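Local structure of ARF-like GTPase (Chlamydomonas reinhardtii, 4M9Q) at residues 7-12 with 76-81; 80-85 with 115-120. The protein is Arl13B, a small GTPase of the ADP-ribosylation factor family with a P-loop nucleotide-binding fold, held here with phosphoaminophosphonic acid-guanylate ester and magnesium. One frame throughout, in Å; residues are numbered along the deposited sequence.

Followed from the N terminus, the chain first lays down strand 3-10 and then passes through helix 17-24 and the two strands 38-45 and 48-55 before returning as strand 74-80. Interaction 1 closes this first excursion by setting 76-81 beside 7-12 in the middle of the sheet. The same strand then runs out into the loop 80-85, where interaction 2 begins; helix 87-99 and strand 108-113 follow, and the chain closes a second, shorter loop when 115-120 meets 80-85. The two loops follow one another, sharing Asp-80 and Ala-81. Interaction 1 thus joins core strands, and interaction 2 joins the loops after neighbouring strands, on the guanine side of the pocket.

Interaction 1: residues 7-12 with 76-81; sequences IALLGL and VYVVDA
Tyr-77 lies against Leu-10 and Gly-11, and its side chain can be followed outward from CB. With chi1 at -165°, CG stands opposite the backbone N across the CA-CB bond, which carries the ring toward Gly-11; CG itself lies 4.2 Å from Leu-10 O. CD1 passes the CB of Leu-10 at 4.0 Å. CE1 comes next, 3.6 Å from Gly-11 CA, and that carbon sits over one face of the ring, displaced toward the rim, in a CH-pi contact. CZ is 3.8 Å from Gly-11 CA. At the tip, OH stays near Gly-11 CA while its hydrogen bond goes to Ser-90 OG of helix 87-99.

The backbones of strands 7-10 and 76-80 run parallel, their axes 12° apart. Val-76 N donates to Ala-8 O, Leu-10 N to Val-76 O at 2.8 Å and nearly straight (173°), and Val-78 N to Leu-10 O. These are the central neighbours of the P-loop NTPase sheet, flanked by strands 48-55 and 108-113; Gly-11 fits the start of the P-loop, and Lys-17, probably the P-loop lysine, hydrogen-bonds through NZ to Gly-11 O.

On the sheet face opposite Tyr-77, Leu-9 runs alongside Val-76 in the same direction. Leu-9 was modelled in two conformations; in the one described, CD1 reaches Val-76 CG1 and also Val-78 CG2, 3.8 Å away. The other methyl of Val-76, CG2, meets Ile-7 CG2 at 3.8 Å. Beyond the last direct backbone bond a water bridges the parting chains, accepting from Leu-12 N and donating to Val-78 O at 2.8 Å.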
# COMPACT_ATOMS: atom_id res chain seq x y z
N ILE A 7 -1.86 4.99 -6.02
CA ILE A 7 -1.81 4.15 -4.86
C ILE A 7 -0.45 4.28 -4.22
O ILE A 7 0.55 4.33 -4.92
CB ILE A 7 -1.98 2.71 -5.28
CG1 ILE A 7 -3.42 2.41 -5.57
CG2 ILE A 7 -1.59 1.74 -4.20
CD1 ILE A 7 -3.49 1.06 -6.26
N ALA A 8 -0.40 4.34 -2.89
CA ALA A 8 0.90 4.32 -2.15
C ALA A 8 1.06 2.97 -1.58
O ALA A 8 0.15 2.44 -0.99
CB ALA A 8 0.92 5.35 -1.03
N LEU A 9 2.24 2.41 -1.74
CA LEU A 9 2.56 1.05 -1.22
C LEU A 9 3.36 1.28 0.05
O LEU A 9 4.49 1.76 0.00
CB LEU A 9 3.39 0.33 -2.28
CG LEU A 9 3.65 -1.17 -2.38
CD1 LEU A 9 2.48 -2.02 -1.93
CD2 LEU A 9 4.09 -1.51 -3.80
N LEU A 10 2.74 1.02 1.20
CA LEU A 10 3.32 1.38 2.46
C LEU A 10 3.45 0.12 3.32
O LEU A 10 2.99 -0.95 2.94
CB LEU A 10 2.39 2.37 3.17
CG LEU A 10 2.05 3.69 2.45
CD1 LEU A 10 1.14 4.48 3.36
CD2 LEU A 10 3.30 4.44 2.09
N GLY A 11 4.10 0.28 4.47
CA GLY A 11 4.40 -0.84 5.37
C GLY A 11 5.82 -0.72 5.88
O GLY A 11 6.61 -0.02 5.30
N LEU A 12 6.16 -1.45 6.94
CA LEU A 12 7.46 -1.30 7.59
C LEU A 12 8.55 -1.80 6.66
O LEU A 12 8.30 -2.58 5.72
CB LEU A 12 7.52 -2.11 8.89
CG LEU A 12 6.55 -1.81 10.02
CD1 LEU A 12 6.84 -2.73 11.21
CD2 LEU A 12 6.57 -0.34 10.44
N VAL A 76 -1.95 0.34 -0.42
CA VAL A 76 -1.66 -1.04 -0.19
C VAL A 76 -0.73 -1.01 1.03
O VAL A 76 0.30 -0.36 0.97
CB VAL A 76 -1.00 -1.69 -1.38
CG1 VAL A 76 -0.59 -3.11 -1.05
CG2 VAL A 76 -1.92 -1.67 -2.59
N TYR A 77 -1.11 -1.66 2.14
CA TYR A 77 -0.27 -1.76 3.30
C TYR A 77 0.23 -3.20 3.41
O TYR A 77 -0.57 -4.14 3.40
CB TYR A 77 -1.04 -1.37 4.52
CG TYR A 77 -0.15 -1.10 5.72
CD1 TYR A 77 0.50 0.10 5.86
CD2 TYR A 77 0.04 -2.07 6.70
CE1 TYR A 77 1.32 0.32 6.93
CE2 TYR A 77 0.86 -1.85 7.76
CZ TYR A 77 1.50 -0.66 7.87
OH TYR A 77 2.29 -0.44 8.95
N VAL A 78 1.54 -3.40 3.47
CA VAL A 78 2.13 -4.71 3.47
C VAL A 78 2.72 -4.98 4.84
O VAL A 78 3.44 -4.14 5.42
CB VAL A 78 3.24 -4.81 2.40
CG1 VAL A 78 3.78 -6.24 2.29
CG2 VAL A 78 2.72 -4.35 1.03
N VAL A 79 2.41 -6.17 5.37
CA VAL A 79 2.90 -6.59 6.67
C VAL A 79 3.70 -7.85 6.46
O VAL A 79 3.30 -8.72 5.67
CB VAL A 79 1.74 -6.95 7.60
CG1 VAL A 79 2.28 -7.39 8.96
CG2 VAL A 79 0.85 -5.75 7.79
N ASP A 80 4.82 -7.96 7.17
CA ASP A 80 5.56 -9.24 7.16
C ASP A 80 4.81 -10.11 8.14
O ASP A 80 4.95 -9.94 9.36
CB ASP A 80 7.02 -9.03 7.56
CG ASP A 80 7.86 -10.31 7.55
OD1 ASP A 80 7.30 -11.43 7.44
OD2 ASP A 80 9.13 -10.19 7.72
N ALA A 81 4.04 -11.05 7.59
CA ALA A 81 3.17 -11.86 8.40
C ALA A 81 3.96 -12.86 9.24
O ALA A 81 3.40 -13.44 10.17
CB ALA A 81 2.13 -12.59 7.53
O HOH W 1 4.31 -3.51 7.96

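Interaction 2: residues 80-85 with 115-120; sequences DAADPG and QDLPTA. With GNP (phosphoaminophosphonic acid-guanylate ester), chain D.
Thr-119 and Ala-82 share the hydrogen bond that joins these two loops: OG1 donates to Ala-82 O at 3.0 Å. The approach is well to the side of the carbonyl, with a C=O...donor angle of 121°. Chi1 of 50° lodges OG1 between the backbone N and the carbonyl carbon of its own residue, and from there it also reaches Ala-82 CB.

Van der Waals contacts fill in beside it. Ala-82 CB meets Leu-117 CD1 at 3.6 Å, while the backbones close to 3.9 Å between Ala-82 CA and Ala-120 CA. Ala-81 CB touches the amide end of Gln-115 at NE2, a nitrogen that is itself hydrogen-bonded to Ala-121 O and Ala-112 O.

Nucleotide contacts make up the next group. In the guanine-recognition motif NKQD, known from small GTPases, Asp-116 receives the base: GNP N1 donates to OD1 at 2.7 Å, and GNP N2 to OD2 at 2.8 Å. The paired bonds fix the rotation of the carboxylate against the base. Leu-117 CG lies 3.7 Å from GNP N2.

Turns within each loop set these groups in place. Residues 80-83 and 117-120 each form a type I turn, and Asp-80 OD1 accepts from Ala-82 N in an Asx turn, the amide coming from above the carboxylate plane. The other oxygen, OD2, forms a salt bridge with Lys-114.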
# COMPACT_ATOMS: atom_id res chain seq x y z
N ASP A 80 4.82 -7.96 7.17
CA ASP A 80 5.56 -9.24 7.16
C ASP A 80 4.81 -10.11 8.14
O ASP A 80 4.95 -9.94 9.36
CB ASP A 80 7.02 -9.03 7.56
CG ASP A 80 7.86 -10.31 7.55
OD1 ASP A 80 7.30 -11.43 7.44
OD2 ASP A 80 9.13 -10.19 7.72
N ALA A 81 4.04 -11.05 7.59
CA ALA A 81 3.17 -11.86 8.40
C ALA A 81 3.96 -12.86 9.24
O ALA A 81 3.40 -13.44 10.17
CB ALA A 81 2.13 -12.59 7.53
N ALA A 82 5.24 -13.06 8.90
CA ALA A 82 6.08 -14.08 9.52
C ALA A 82 6.95 -13.48 10.58
O ALA A 82 7.80 -14.18 11.11
CB ALA A 82 6.96 -14.80 8.51
N ASP A 83 6.71 -12.21 10.90
CA ASP A 83 7.42 -11.47 11.93
C ASP A 83 6.43 -10.75 12.88
O ASP A 83 6.33 -9.50 12.87
CB ASP A 83 8.32 -10.41 11.24
CG ASP A 83 9.36 -9.80 12.17
OD1 ASP A 83 10.15 -8.98 11.67
OD2 ASP A 83 9.40 -10.13 13.37
N PRO A 84 5.72 -11.52 13.72
CA PRO A 84 4.82 -10.94 14.74
C PRO A 84 5.50 -10.02 15.75
O PRO A 84 4.84 -9.20 16.39
CB PRO A 84 4.27 -12.18 15.47
CG PRO A 84 4.82 -13.37 14.79
CD PRO A 84 6.01 -12.93 14.01
N GLY A 85 6.82 -10.15 15.91
CA GLY A 85 7.54 -9.23 16.74
C GLY A 85 7.32 -7.79 16.33
O GLY A 85 7.46 -6.90 17.17
N GLN A 115 3.85 -15.77 3.32
CA GLN A 115 3.11 -16.95 3.73
C GLN A 115 3.83 -18.25 3.41
O GLN A 115 3.37 -19.31 3.79
CB GLN A 115 1.74 -16.99 3.10
CG GLN A 115 0.79 -15.87 3.53
CD GLN A 115 0.27 -16.01 4.93
OE1 GLN A 115 -0.04 -17.10 5.34
NE2 GLN A 115 0.13 -14.91 5.65
N ASP A 116 4.96 -18.17 2.71
CA ASP A 116 5.87 -19.33 2.54
C ASP A 116 6.68 -19.60 3.79
O ASP A 116 7.20 -20.70 3.97
CB ASP A 116 6.83 -19.11 1.38
CG ASP A 116 7.69 -17.84 1.57
OD1 ASP A 116 7.15 -16.72 1.90
OD2 ASP A 116 8.93 -17.96 1.40
N LEU A 117 6.82 -18.61 4.66
CA LEU A 117 7.59 -18.86 5.91
C LEU A 117 6.78 -19.65 6.95
O LEU A 117 5.59 -19.40 7.18
CB LEU A 117 8.11 -17.54 6.49
CG LEU A 117 9.18 -16.91 5.59
CD1 LEU A 117 9.59 -15.60 6.24
CD2 LEU A 117 10.34 -17.90 5.35
N PRO A 118 7.40 -20.58 7.61
CA PRO A 118 6.62 -21.40 8.54
C PRO A 118 5.90 -20.66 9.69
O PRO A 118 4.84 -21.12 10.12
CB PRO A 118 7.61 -22.40 9.07
CG PRO A 118 8.94 -21.90 8.68
CD PRO A 118 8.82 -20.92 7.58
N THR A 119 6.39 -19.49 10.11
CA THR A 119 5.73 -18.73 11.18
C THR A 119 4.67 -17.74 10.68
O THR A 119 4.13 -16.97 11.43
CB THR A 119 6.77 -17.94 11.98
OG1 THR A 119 7.60 -17.22 11.04
CG2 THR A 119 7.60 -18.92 12.90
N ALA A 120 4.33 -17.79 9.41
CA ALA A 120 3.39 -16.82 8.84
C ALA A 120 2.01 -16.81 9.53
O ALA A 120 1.36 -17.83 9.63
CB ALA A 120 3.23 -17.10 7.37
PG GNP D . 12.04 -1.25 2.49
O1G GNP D . 12.39 -0.91 0.95
O2G GNP D . 10.66 -0.66 2.92
O3G GNP D . 13.26 -0.81 3.33
N3B GNP D . 11.79 -2.93 2.57
PB GNP D . 10.68 -3.61 1.49
O1B GNP D . 10.68 -2.88 0.06
O2B GNP D . 9.34 -3.57 2.18
O3A GNP D . 11.20 -5.11 1.43
PA GNP D . 11.71 -5.92 0.17
O1A GNP D . 13.01 -5.26 -0.09
O2A GNP D . 10.60 -5.95 -0.83
O5' GNP D . 11.87 -7.35 0.86
C5' GNP D . 12.60 -7.46 2.11
C4' GNP D . 13.24 -8.87 2.24
O4' GNP D . 12.15 -9.80 2.29
C3' GNP D . 14.02 -9.32 1.02
O3' GNP D . 14.95 -10.36 1.31
C2' GNP D . 13.00 -10.00 0.18
O2' GNP D . 13.50 -10.96 -0.71
C1' GNP D . 12.22 -10.73 1.23
N9 GNP D . 10.87 -11.15 0.85
C8 GNP D . 9.95 -10.37 0.28
N7 GNP D . 8.80 -11.03 0.13
C5 GNP D . 8.98 -12.27 0.59
C6 GNP D . 8.12 -13.46 0.68
O6 GNP D . 6.94 -13.45 0.26
N1 GNP D . 8.63 -14.53 1.23
C2 GNP D . 9.92 -14.58 1.71
N2 GNP D . 10.33 -15.74 2.23
N3 GNP D . 10.78 -13.53 1.66
C4 GNP D . 10.35 -12.36 1.08